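Local coordinates for oxalate--CoA ligase (Arabidopsis thaliana, PDB 5IE2), which belongs to the ANL superfamily of AMP-binding enzymes and holds adenosine-5'-triphosphate in this model, at residues L23-K28 and V232-A237; R78-A83 and P161-L166; A196-T201 and M321-L326; E452-V457 and P484-I489. All blocks are in the same frame, centred on the assembly; numbering follows the deposited sequence.

Interaction 1 of 4, residues L23-K28 and V232-A237; sequences LSVSGK and VTLPAA
Leu23 to Val25 run beside Val232 to Leu234 as neighbouring parallel strands of a mixed sheet in the AMP-binding region, their short axes 4.6 Å apart at the closest. Three backbone bonds zip them together in the usual parallel pattern: Ser24 N gives to Val232 O, Ser24 O takes Leu234 N, and Ser26 N, already past the strand end, reaches Leu234 O at 2.9 Å.

On one face the Leu23 side chain touches two residues of the partner strand. With CG anti to the backbone N (chi1 -175°), its CD1 branch leans across the strand boundary, 4.0 Å from Val232 CB and 4.1 Å from Leu234 CG. Val25 CG2 approaches Leu234 CD1 more loosely. Val67 and Val70 of helix 67-78 cover Leu23, while Leu222 of helix 215-227 packs on Val232.

The other face, that of Ser24 and Thr233, is more polar. The two hydroxyl groups, Ser24 OG and Thr233 OG1, both bond to Arg21 NH1, and Ser24 OG also has Asn30 OD1 as a partner. Thr233 CG2, the other branch, sits 4.0 Å from Ser26 N.

Beyond the strands both chains turn. Lys28 N bonds back to Val25 O, Ser26 OG is tied to Asp248 OD1, and the methyl of Ala236 closes the end of the contact with its CB 3.6 Å from Ser26 O.

Interaction 2 of 4, residues R78-A83 and P161-L166; sequences RARATA and PDDGAL
Arg80 brings its guanidinium edge against the carboxylate of Asp163 in a side-on, two-pronged salt bridge. NE of Arg80 meets Asp163 OD2 at 3.0 Å and NH2 of Arg80 meets Asp163 OD1 at 3.0 Å, both nearly straight. Each oxygen is used on its syn side and lies close to the guanidinium plane, although the two flat groups are turned 31° apart. A bend at chi3 (62°) swings the arginine head round to present this edge. Asp163 OD2 also accepts from His160 N, a second partner that limits rotation of the carboxylate.

Between this bridge and the strands sits one water, which donates to Arg80 O and Gly164 O and accepts from Thr82 OG1. It thereby links the turn after the helix to both strand starts. Thr82 lies over the Gly164-Leu166 backbone: its OG1 is 3.3 Å from Gly164 C, and its CG2 is 3.6 Å from Leu166 N. Direct strand contact is brief, with Ala83 N bonded to Ala165 O at 2.8 Å, the donor standing well above the carbonyl plane.

Arg80, at positive phi, is the C-prime residue of the Schellman motif ending helix 67-78, and strand 82-85 begins two residues on, after Ala81. Strand 164-169 carries a classic beta bulge at Ala165 and Leu166 facing Leu182. Phe73 of helix 67-78 touches both Ala83 and Leu166, while Leu187 of helix 184-198 packs on Ala165 and Leu166.

Interaction 3 of 4, residues A196-T201 and M321-L326; sequences AVYKLT and MSSNPL
The last turn of helix 184-198 meets the end of strand 319-323 and the loop beyond it, with the nearest CA atoms of Val197 and Pro325 6.3 Å apart. At Lys199 phi turns positive and the helix closes in a Schellman motif. A water spans the two backbones, donating to Val197 O at 2.7 Å and accepting from Leu326 N at 2.9 Å.

Tyr198 makes the direct polar link: its OH donates to Ser323 OG at 2.7 Å, and Ser323 OG in turn donates to Asn324 O, forming a short relay. Ser323 OG is anti to the backbone N (chi1 -174°), which turns it to the phenol. Arg286 NE is a further partner of Tyr198 OH, and the ring stacks with Phe284. Here the contact joins a helix to the mixed sheet of the AMP-binding region, and the Asn324 side chain lies about 8 Å from the bound adenosine-5'-triphosphate.

Leu326 packs against the end of the helix. Leu326 CG is 3.6 Å from Val197 O and Leu326 CD1 3.5 Å from Tyr198 O. Leu326 CD1 also lies 3.6 Å from Lys199 CG, on the extended lysine chain, while Lys199 NZ makes salt bridges to Glu328 and Glu329.

Interaction 4 of 4, residues E452-V457 and P484-I489; sequences EINCAV and PKRVFI
Ile453 and Lys485 start a ladder of four backbone hydrogen bonds: Lys485 N to Ile453 O, Cys455 N to Arg486 O, Phe488 N to Cys455 O and Val457 N to Phe488 O. Parallel bridges pair Cys455 with Val487, Ala456 with Phe488 and Val457 with Ile489. Ile453 O also receives a CA-H...O contact from Pro484, and Phe488 O one from Ala456 CA at 3.2 Å.

Apolar packing fills the face that carries Cys455, Val457, Val487 and Ile489. Cys455 SG stands between the backbone N and the carbonyl carbon (chi1 73°), and from there meets both Pro484 CB at 3.7 Å and Val487 CG2 at 3.8 Å. Farther along, a single methyl of Val457, CG2, touches Val487 CG1 at 4.0 Å and Ile489 CG1 at 4.1 Å. The pair closes a beta-alpha-beta crossover in the C-terminal domain: strand 450-459 leads through helix 467-477 to strand 487-489, and Ile470 of that helix packs on Val487 while Leu430 of helix 423-430 packs on Cys455.

On the face of Ala456 and Phe488 the contacts are aromatic and polar. The Phe488 ring turns its edge to Cys455 O, with CD2 3.4 Å away, and lays CZ over one face of the Arg486 guanidinium, 3.7 Å above its plane and off-centre. Phe488 also stacks with Phe510. Asn454 runs alongside Arg486, pointing the same way.

Further polar bonds lie at the Glu452 end of the contact, where Glu452 OE1 accepts from Ile453 N and Glu452 OE2 forms a salt bridge with Arg416.

Interactions 1, 2 and 3 all lie in the AMP-binding region, while interaction 4 belongs to the C-terminal domain, its centre about 41 Å from that of interaction 1. All four are mostly buried; interactions 1 and 4 include exposed residues, whereas interactions 2 and 3 have none among those that touch. Interactions 1 and 4 are regular parallel strand pairs, one joining distant parts of the sequence and the other closing a local crossover. Interaction 2 relies instead on a salt bridge, a water and one strand bond, and interaction 3 on a hydroxyl relay and a leucine. Helix 67-78 packs on interaction 1 and leads into interaction 2; helix 184-198 covers interaction 2 and ends in interaction 3.

Interaction 1 of 4, residues L23-K28 and V232-A237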
loop_
_atom_site.group_PDB
_atom_site.type_symbol
_atom_site.label_atom_id
_atom_site.label_comp_id
_atom_site.label_asym_id
_atom_site.label_seq_id
_atom_site.Cartn_x
_atom_site.Cartn_y
_atom_site.Cartn_z
ATOM N N LEU A 23 -4.861 -16.916 -9.447
ATOM C CA LEU A 23 -5.822 -15.862 -9.101
ATOM C C LEU A 23 -7.224 -16.455 -8.981
ATOM O O LEU A 23 -7.733 -17.066 -9.938
ATOM C CB LEU A 23 -5.811 -14.757 -10.183
ATOM C CG LEU A 23 -6.694 -13.525 -9.887
ATOM C CD1 LEU A 23 -6.121 -12.792 -8.722
ATOM C CD2 LEU A 23 -6.642 -12.565 -11.124
ATOM N N SER A 24 -7.835 -16.285 -7.809
ATOM C CA SER A 24 -9.207 -16.728 -7.565
ATOM C C SER A 24 -10.039 -15.540 -7.202
ATOM O O SER A 24 -9.518 -14.524 -6.713
ATOM C CB SER A 24 -9.283 -17.755 -6.419
ATOM O OG SER A 24 -8.605 -18.932 -6.762
ATOM N N VAL A 25 -11.328 -15.630 -7.535
ATOM C CA VAL A 25 -12.336 -14.721 -7.002
ATOM C C VAL A 25 -13.214 -15.616 -6.162
ATOM O O VAL A 25 -13.719 -16.625 -6.679
ATOM C CB VAL A 25 -13.138 -14.034 -8.116
ATOM C CG1 VAL A 25 -14.339 -13.267 -7.511
ATOM C CG2 VAL A 25 -12.222 -13.137 -8.958
ATOM N N SER A 26 -13.284 -15.338 -4.859
ATOM C CA SER A 26 -13.956 -16.232 -3.911
ATOM C C SER A 26 -15.346 -16.660 -4.442
ATOM O O SER A 26 -16.197 -15.823 -4.768
ATOM C CB SER A 26 -14.131 -15.558 -2.543
ATOM O OG SER A 26 -14.780 -16.455 -1.620
ATOM N N GLY A 27 -15.524 -17.961 -4.533
ATOM C CA GLY A 27 -16.802 -18.581 -4.915
ATOM C C GLY A 27 -17.025 -18.636 -6.409
ATOM O O GLY A 27 -18.055 -19.150 -6.860
ATOM N N LYS A 28 -16.090 -18.132 -7.213
ATOM C CA LYS A 28 -16.394 -17.949 -8.631
ATOM C C LYS A 28 -15.286 -18.394 -9.583
ATOM O O LYS A 28 -15.496 -19.288 -10.392
ATOM C CB LYS A 28 -16.728 -16.489 -8.911
ATOM C CG LYS A 28 -17.261 -16.259 -10.344
ATOM C CD LYS A 28 -17.913 -14.866 -10.454
ATOM C CE LYS A 28 -18.258 -14.456 -11.899
ATOM N NZ LYS A 28 -19.271 -15.308 -12.585
ATOM N N VAL A 232 -3.321 -15.719 -5.292
ATOM C CA VAL A 232 -4.025 -14.566 -4.746
ATOM C C VAL A 232 -5.511 -14.801 -4.830
ATOM O O VAL A 232 -5.975 -15.207 -5.871
ATOM C CB VAL A 232 -3.658 -13.292 -5.597
ATOM C CG1 VAL A 232 -4.401 -12.089 -5.104
ATOM C CG2 VAL A 232 -2.145 -13.042 -5.524
ATOM N N THR A 233 -6.256 -14.485 -3.769
ATOM C CA THR A 233 -7.727 -14.560 -3.827
ATOM C C THR A 233 -8.312 -13.181 -3.634
ATOM O O THR A 233 -7.912 -12.458 -2.722
ATOM C CB THR A 233 -8.284 -15.512 -2.755
ATOM O OG1 THR A 233 -7.783 -16.839 -3.008
ATOM C CG2 THR A 233 -9.872 -15.514 -2.744
ATOM N N LEU A 234 -9.233 -12.788 -4.500
ATOM C CA LEU A 234 -9.970 -11.537 -4.341
ATOM C C LEU A 234 -11.313 -11.855 -3.676
ATOM O O LEU A 234 -12.004 -12.802 -4.095
ATOM C CB LEU A 234 -10.208 -10.870 -5.706
ATOM C CG LEU A 234 -8.917 -10.756 -6.553
ATOM C CD1 LEU A 234 -9.232 -10.169 -7.907
ATOM C CD2 LEU A 234 -7.945 -9.871 -5.722
ATOM N N PRO A 235 -11.687 -11.081 -2.673
ATOM C CA PRO A 235 -13.054 -11.242 -2.098
ATOM C C PRO A 235 -14.180 -11.070 -3.149
ATOM O O PRO A 235 -14.105 -10.296 -4.123
ATOM C CB PRO A 235 -13.150 -10.129 -1.049
ATOM C CG PRO A 235 -11.686 -9.830 -0.638
ATOM C CD PRO A 235 -10.919 -10.012 -2.003
ATOM N N ALA A 236 -15.257 -11.829 -2.937
ATOM C CA ALA A 236 -16.380 -11.850 -3.877
ATOM C C ALA A 236 -16.912 -10.474 -4.178
ATOM O O ALA A 236 -17.353 -10.180 -5.297
ATOM C CB ALA A 236 -17.528 -12.764 -3.312
ATOM N N ALA A 237 -16.865 -9.601 -3.196
ATOM C CA ALA A 237 -17.481 -8.310 -3.398
ATOM C C ALA A 237 -16.507 -7.193 -3.793
ATOM O O ALA A 237 -16.922 -6.030 -3.795
ATOM C CB ALA A 237 -18.256 -7.897 -2.146
#

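Interaction 2 of 4, residues R78-A83 and P161-L166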
loop_
_atom_site.group_PDB
_atom_site.type_symbol
_atom_site.label_atom_id
_atom_site.label_comp_id
_atom_site.label_asym_id
_atom_site.label_seq_id
_atom_site.Cartn_x
_atom_site.Cartn_y
_atom_site.Cartn_z
ATOM N N ARG A 78 2.020 -5.075 -20.362
ATOM C CA ARG A 78 2.553 -5.968 -21.411
ATOM C C ARG A 78 2.597 -5.301 -22.773
ATOM O O ARG A 78 3.550 -5.516 -23.552
ATOM C CB ARG A 78 1.664 -7.253 -21.469
ATOM C CG ARG A 78 2.087 -8.234 -22.602
ATOM C CD ARG A 78 3.533 -8.798 -22.373
ATOM N NE ARG A 78 3.757 -9.798 -23.427
ATOM C CZ ARG A 78 4.690 -9.733 -24.375
ATOM N NH1 ARG A 78 5.581 -8.752 -24.395
ATOM N NH2 ARG A 78 4.729 -10.681 -25.306
ATOM N N ALA A 79 1.598 -4.450 -23.064
ATOM C CA ALA A 79 1.539 -3.740 -24.345
ATOM C C ALA A 79 2.492 -2.519 -24.384
ATOM O O ALA A 79 2.417 -1.697 -25.299
ATOM C CB ALA A 79 0.096 -3.306 -24.631
ATOM N N ARG A 80 3.371 -2.428 -23.387
ATOM C CA ARG A 80 4.368 -1.348 -23.212
ATOM C C ARG A 80 3.732 -0.012 -22.888
ATOM O O ARG A 80 4.337 1.035 -23.093
ATOM C CB ARG A 80 5.285 -1.177 -24.489
ATOM C CG ARG A 80 6.063 -2.469 -24.856
ATOM C CD ARG A 80 7.113 -2.159 -25.970
ATOM N NE ARG A 80 8.112 -1.184 -25.498
ATOM C CZ ARG A 80 8.859 -0.417 -26.287
ATOM N NH1 ARG A 80 8.704 -0.485 -27.610
ATOM N NH2 ARG A 80 9.732 0.449 -25.758
ATOM N N ALA A 81 2.521 -0.048 -22.351
ATOM C CA ALA A 81 1.844 1.156 -21.936
ATOM C C ALA A 81 1.950 1.288 -20.435
ATOM O O ALA A 81 2.415 0.372 -19.753
ATOM C CB ALA A 81 0.354 1.111 -22.395
ATOM N N THR A 82 1.508 2.436 -19.921
ATOM C CA THR A 82 1.594 2.743 -18.491
ATOM C C THR A 82 0.195 2.646 -17.885
ATOM O O THR A 82 -0.695 3.329 -18.387
ATOM C CB THR A 82 2.165 4.186 -18.263
ATOM O OG1 THR A 82 3.501 4.250 -18.810
ATOM C CG2 THR A 82 2.253 4.507 -16.760
ATOM N N ALA A 83 0.016 1.828 -16.838
ATOM C CA ALA A 83 -1.294 1.707 -16.154
ATOM C C ALA A 83 -1.461 2.823 -15.126
ATOM O O ALA A 83 -0.536 3.037 -14.344
ATOM C CB ALA A 83 -1.398 0.378 -15.488
ATOM N N PRO A 161 13.143 -2.550 -19.531
ATOM C CA PRO A 161 13.173 -2.178 -18.109
ATOM C C PRO A 161 12.861 -0.683 -17.942
ATOM O O PRO A 161 12.221 -0.334 -16.972
ATOM C CB PRO A 161 14.617 -2.479 -17.684
ATOM C CG PRO A 161 15.042 -3.567 -18.593
ATOM C CD PRO A 161 14.362 -3.259 -19.948
ATOM N N ASP A 162 13.228 0.176 -18.894
ATOM C CA ASP A 162 12.958 1.591 -18.639
ATOM C C ASP A 162 11.611 2.042 -19.173
ATOM O O ASP A 162 11.298 3.224 -19.099
ATOM C CB ASP A 162 14.076 2.470 -19.204
ATOM C CG ASP A 162 14.029 2.614 -20.716
ATOM O OD1 ASP A 162 14.291 3.744 -21.240
ATOM O OD2 ASP A 162 13.770 1.602 -21.403
ATOM N N ASP A 163 10.800 1.124 -19.705
ATOM C CA ASP A 163 9.412 1.476 -20.109
ATOM C C ASP A 163 8.598 1.924 -18.894
ATOM O O ASP A 163 8.665 1.285 -17.854
ATOM C CB ASP A 163 8.652 0.278 -20.716
ATOM C CG ASP A 163 9.073 -0.047 -22.113
ATOM O OD1 ASP A 163 9.693 0.824 -22.754
ATOM O OD2 ASP A 163 8.756 -1.171 -22.558
ATOM N N GLY A 164 7.771 2.956 -19.054
ATOM C CA GLY A 164 6.855 3.279 -17.955
ATOM C C GLY A 164 5.873 2.129 -17.798
ATOM O O GLY A 164 5.518 1.478 -18.765
ATOM N N ALA A 165 5.425 1.872 -16.567
ATOM C CA ALA A 165 4.491 0.795 -16.353
ATOM C C ALA A 165 3.352 1.201 -15.425
ATOM O O ALA A 165 2.245 0.672 -15.544
ATOM C CB ALA A 165 5.252 -0.452 -15.741
ATOM N N LEU A 166 3.626 2.106 -14.475
ATOM C CA LEU A 166 2.617 2.389 -13.421
ATOM C C LEU A 166 2.723 3.868 -13.116
ATOM O O LEU A 166 3.832 4.403 -13.067
ATOM C CB LEU A 166 2.879 1.528 -12.190
ATOM C CG LEU A 166 2.075 1.860 -10.937
ATOM C CD1 LEU A 166 0.600 1.701 -11.290
ATOM C CD2 LEU A 166 2.468 0.933 -9.785
HETATM O O HOH W 1 4.904 2.790 -21.093
#

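Interaction 3 of 4, residues A196-T201 and M321-L326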
loop_
_atom_site.group_PDB
_atom_site.type_symbol
_atom_site.label_atom_id
_atom_site.label_comp_id
_atom_site.label_asym_id
_atom_site.label_seq_id
_atom_site.Cartn_x
_atom_site.Cartn_y
_atom_site.Cartn_z
ATOM N N ALA A 196 11.875 -11.872 -1.743
ATOM C CA ALA A 196 13.067 -12.321 -1.063
ATOM C C ALA A 196 12.906 -12.238 0.442
ATOM O O ALA A 196 13.218 -13.236 1.161
ATOM C CB ALA A 196 14.354 -11.516 -1.544
ATOM N N VAL A 197 12.477 -11.088 0.960
ATOM C CA VAL A 197 12.475 -10.950 2.417
ATOM C C VAL A 197 11.396 -11.844 3.082
ATOM O O VAL A 197 11.594 -12.277 4.202
ATOM C CB VAL A 197 12.307 -9.457 2.863
ATOM C CG1 VAL A 197 10.934 -8.940 2.485
ATOM C CG2 VAL A 197 12.621 -9.273 4.390
ATOM N N TYR A 198 10.298 -12.158 2.390
ATOM C CA TYR A 198 9.300 -13.055 2.995
ATOM C C TYR A 198 9.453 -14.493 2.509
ATOM O O TYR A 198 8.643 -15.322 2.872
ATOM C CB TYR A 198 7.856 -12.521 2.742
ATOM C CG TYR A 198 7.740 -11.101 3.277
ATOM C CD1 TYR A 198 8.005 -10.826 4.611
ATOM C CD2 TYR A 198 7.445 -10.050 2.431
ATOM C CE1 TYR A 198 7.962 -9.517 5.094
ATOM C CE2 TYR A 198 7.398 -8.754 2.899
ATOM C CZ TYR A 198 7.653 -8.506 4.212
ATOM O OH TYR A 198 7.637 -7.197 4.612
ATOM N N LYS A 199 10.480 -14.760 1.688
ATOM C CA LYS A 199 10.657 -16.075 1.041
ATOM C C LYS A 199 9.356 -16.585 0.474
ATOM O O LYS A 199 8.950 -17.708 0.755
ATOM C CB LYS A 199 11.238 -17.093 2.029
ATOM C CG LYS A 199 12.599 -16.671 2.526
ATOM C CD LYS A 199 13.211 -17.782 3.438
ATOM C CE LYS A 199 14.518 -17.294 4.024
ATOM N NZ LYS A 199 15.035 -18.400 4.903
ATOM N N LEU A 200 8.687 -15.761 -0.334
ATOM C CA LEU A 200 7.462 -16.207 -1.009
ATOM C C LEU A 200 7.833 -17.289 -2.010
ATOM O O LEU A 200 8.846 -17.142 -2.728
ATOM C CB LEU A 200 6.766 -15.046 -1.754
ATOM C CG LEU A 200 6.274 -13.902 -0.820
ATOM C CD1 LEU A 200 5.621 -12.816 -1.722
ATOM C CD2 LEU A 200 5.278 -14.384 0.249
ATOM N N THR A 201 7.043 -18.356 -2.054
ATOM C CA THR A 201 7.247 -19.402 -3.053
ATOM C C THR A 201 5.919 -19.807 -3.646
ATOM O O THR A 201 4.869 -19.287 -3.276
ATOM C CB THR A 201 7.921 -20.658 -2.477
ATOM O OG1 THR A 201 6.992 -21.342 -1.624
ATOM C CG2 THR A 201 9.185 -20.288 -1.697
ATOM N N MET A 321 10.590 -0.462 1.338
ATOM C CA MET A 321 11.932 0.024 1.645
ATOM C C MET A 321 12.617 -0.890 2.689
ATOM O O MET A 321 13.731 -1.401 2.454
ATOM C CB MET A 321 11.872 1.470 2.170
ATOM C CG MET A 321 11.484 2.450 1.025
ATOM S SD MET A 321 11.319 4.142 1.664
ATOM C CE MET A 321 9.697 4.024 2.494
ATOM N N SER A 322 11.946 -1.098 3.827
ATOM C CA SER A 322 12.556 -1.941 4.860
ATOM C C SER A 322 11.528 -2.888 5.454
ATOM O O SER A 322 10.314 -2.627 5.438
ATOM C CB SER A 322 13.215 -1.100 6.013
ATOM O OG SER A 322 12.223 -0.443 6.822
ATOM N N SER A 323 12.020 -3.974 6.018
ATOM C CA SER A 323 11.117 -4.883 6.737
ATOM C C SER A 323 11.792 -5.642 7.859
ATOM O O SER A 323 12.976 -5.968 7.780
ATOM C CB SER A 323 10.522 -5.912 5.772
ATOM O OG SER A 323 9.538 -6.700 6.451
ATOM N N ASN A 324 11.017 -5.973 8.893
ATOM C CA ASN A 324 11.455 -7.005 9.803
ATOM C C ASN A 324 11.534 -8.308 9.026
ATOM O O ASN A 324 10.737 -8.544 8.105
ATOM C CB ASN A 324 10.480 -7.128 10.996
ATOM C CG ASN A 324 10.628 -5.979 11.968
ATOM O OD1 ASN A 324 11.484 -6.009 12.852
ATOM N ND2 ASN A 324 9.792 -4.942 11.808
ATOM N N PRO A 325 12.510 -9.144 9.359
ATOM C CA PRO A 325 12.774 -10.407 8.661
ATOM C C PRO A 325 11.874 -11.512 9.188
ATOM O O PRO A 325 11.247 -11.347 10.263
ATOM C CB PRO A 325 14.249 -10.685 9.005
ATOM C CG PRO A 325 14.321 -10.166 10.460
ATOM C CD PRO A 325 13.463 -8.900 10.453
ATOM N N LEU A 326 11.838 -12.631 8.467
ATOM C CA LEU A 326 11.218 -13.889 8.972
ATOM C C LEU A 326 11.964 -14.337 10.216
ATOM O O LEU A 326 13.149 -14.103 10.336
ATOM C CB LEU A 326 11.280 -15.010 7.892
ATOM C CG LEU A 326 10.531 -14.760 6.579
ATOM C CD1 LEU A 326 10.817 -15.833 5.597
ATOM C CD2 LEU A 326 9.035 -14.778 6.869
HETATM O O HOH W 2 13.543 -12.612 6.088
#

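Interaction 4 of 4, residues E452-V457 and P484-I489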
loop_
_atom_site.group_PDB
_atom_site.type_symbol
_atom_site.label_atom_id
_atom_site.label_comp_id
_atom_site.label_asym_id
_atom_site.label_seq_id
_atom_site.Cartn_x
_atom_site.Cartn_y
_atom_site.Cartn_z
ATOM N N GLU A 452 1.612 22.583 20.234
ATOM C CA GLU A 452 1.238 21.767 21.370
ATOM C C GLU A 452 0.711 20.451 20.822
ATOM O O GLU A 452 0.317 20.360 19.673
ATOM C CB GLU A 452 0.196 22.508 22.230
ATOM C CG GLU A 452 -0.235 21.841 23.544
ATOM C CD GLU A 452 0.947 21.429 24.417
ATOM O OE1 GLU A 452 1.386 20.259 24.283
ATOM O OE2 GLU A 452 1.443 22.253 25.223
ATOM N N ILE A 453 0.723 19.417 21.639
ATOM C CA ILE A 453 0.133 18.159 21.236
ATOM C C ILE A 453 -1.295 18.023 21.794
ATOM O O ILE A 453 -1.538 18.317 22.971
ATOM C CB ILE A 453 0.988 16.960 21.701
ATOM C CG1 ILE A 453 0.271 15.649 21.398
ATOM C CG2 ILE A 453 1.358 17.106 23.209
ATOM C CD1 ILE A 453 1.195 14.447 21.488
ATOM N N ASN A 454 -2.200 17.589 20.912
ATOM C CA ASN A 454 -3.554 17.167 21.245
ATOM C C ASN A 454 -3.782 15.752 20.720
ATOM O O ASN A 454 -2.949 15.215 20.000
ATOM C CB ASN A 454 -4.587 18.107 20.633
ATOM C CG ASN A 454 -4.726 19.422 21.370
ATOM O OD1 ASN A 454 -3.934 19.781 22.242
ATOM N ND2 ASN A 454 -5.754 20.152 21.012
ATOM N N CYS A 455 -4.910 15.142 21.055
ATOM C CA CYS A 455 -5.229 13.860 20.470
ATOM C C CYS A 455 -6.759 13.669 20.379
ATOM O O CYS A 455 -7.499 14.433 20.982
ATOM C CB CYS A 455 -4.600 12.734 21.286
ATOM S SG CYS A 455 -5.403 12.416 22.888
ATOM N N ALA A 456 -7.196 12.663 19.627
ATOM C CA ALA A 456 -8.600 12.237 19.583
ATOM C C ALA A 456 -8.670 10.739 19.784
ATOM O O ALA A 456 -7.811 9.980 19.259
ATOM C CB ALA A 456 -9.236 12.640 18.247
ATOM N N VAL A 457 -9.655 10.290 20.548
ATOM C CA VAL A 457 -9.822 8.868 20.755
ATOM C C VAL A 457 -11.273 8.450 20.490
ATOM O O VAL A 457 -12.218 9.227 20.696
ATOM C CB VAL A 457 -9.431 8.419 22.208
ATOM C CG1 VAL A 457 -7.998 8.733 22.510
ATOM C CG2 VAL A 457 -10.281 9.101 23.203
ATOM N N PRO A 484 -0.818 14.759 25.725
ATOM C CA PRO A 484 -1.797 15.606 25.018
ATOM C C PRO A 484 -2.495 16.580 26.004
ATOM O O PRO A 484 -2.966 16.188 27.077
ATOM C CB PRO A 484 -2.793 14.603 24.424
ATOM C CG PRO A 484 -1.985 13.298 24.272
ATOM C CD PRO A 484 -1.007 13.319 25.449
ATOM N N LYS A 485 -2.504 17.849 25.652
ATOM C CA LYS A 485 -3.095 18.858 26.530
ATOM C C LYS A 485 -4.629 18.827 26.412
ATOM O O LYS A 485 -5.349 19.188 27.361
ATOM C CB LYS A 485 -2.557 20.254 26.183
ATOM C CG LYS A 485 -2.779 21.314 27.281
ATOM C CD LYS A 485 -2.009 20.919 28.539
ATOM C CE LYS A 485 -2.440 21.684 29.784
ATOM N NZ LYS A 485 -2.109 20.897 31.017
ATOM N N ARG A 486 -5.113 18.378 25.255
ATOM C CA ARG A 486 -6.533 18.189 25.039
ATOM C C ARG A 486 -6.794 16.825 24.410
ATOM O O ARG A 486 -6.001 16.359 23.558
ATOM C CB ARG A 486 -7.074 19.314 24.156
ATOM C CG ARG A 486 -7.201 20.645 24.919
ATOM C CD ARG A 486 -7.703 21.756 24.014
ATOM N NE ARG A 486 -9.160 21.892 24.110
ATOM C CZ ARG A 486 -9.916 22.533 23.220
ATOM N NH1 ARG A 486 -9.362 23.087 22.138
ATOM N NH2 ARG A 486 -11.235 22.597 23.403
ATOM N N VAL A 487 -7.878 16.184 24.865
ATOM C CA VAL A 487 -8.345 14.884 24.357
ATOM C C VAL A 487 -9.763 15.033 23.801
ATOM O O VAL A 487 -10.688 15.322 24.565
ATOM C CB VAL A 487 -8.362 13.805 25.476
ATOM C CG1 VAL A 487 -8.963 12.449 24.976
ATOM C CG2 VAL A 487 -6.980 13.644 26.116
ATOM N N PHE A 488 -9.931 14.858 22.494
ATOM C CA PHE A 488 -11.245 14.927 21.866
ATOM C C PHE A 488 -11.853 13.547 21.765
ATOM O O PHE A 488 -11.212 12.589 21.329
ATOM C CB PHE A 488 -11.141 15.579 20.500
ATOM C CG PHE A 488 -10.649 16.991 20.563
ATOM C CD1 PHE A 488 -11.527 18.034 20.828
ATOM C CD2 PHE A 488 -9.294 17.283 20.393
ATOM C CE1 PHE A 488 -11.073 19.350 20.910
ATOM C CE2 PHE A 488 -8.828 18.607 20.477
ATOM C CZ PHE A 488 -9.720 19.634 20.733
ATOM N N ILE A 489 -13.087 13.419 22.212
ATOM C CA ILE A 489 -13.676 12.102 22.239
ATOM C C ILE A 489 -14.699 12.024 21.155
ATOM O O ILE A 489 -15.523 12.942 20.979
ATOM C CB ILE A 489 -14.235 11.796 23.579
ATOM C CG1 ILE A 489 -13.044 11.770 24.533
ATOM C CG2 ILE A 489 -14.989 10.476 23.533
ATOM C CD1 ILE A 489 -13.388 11.668 25.901
#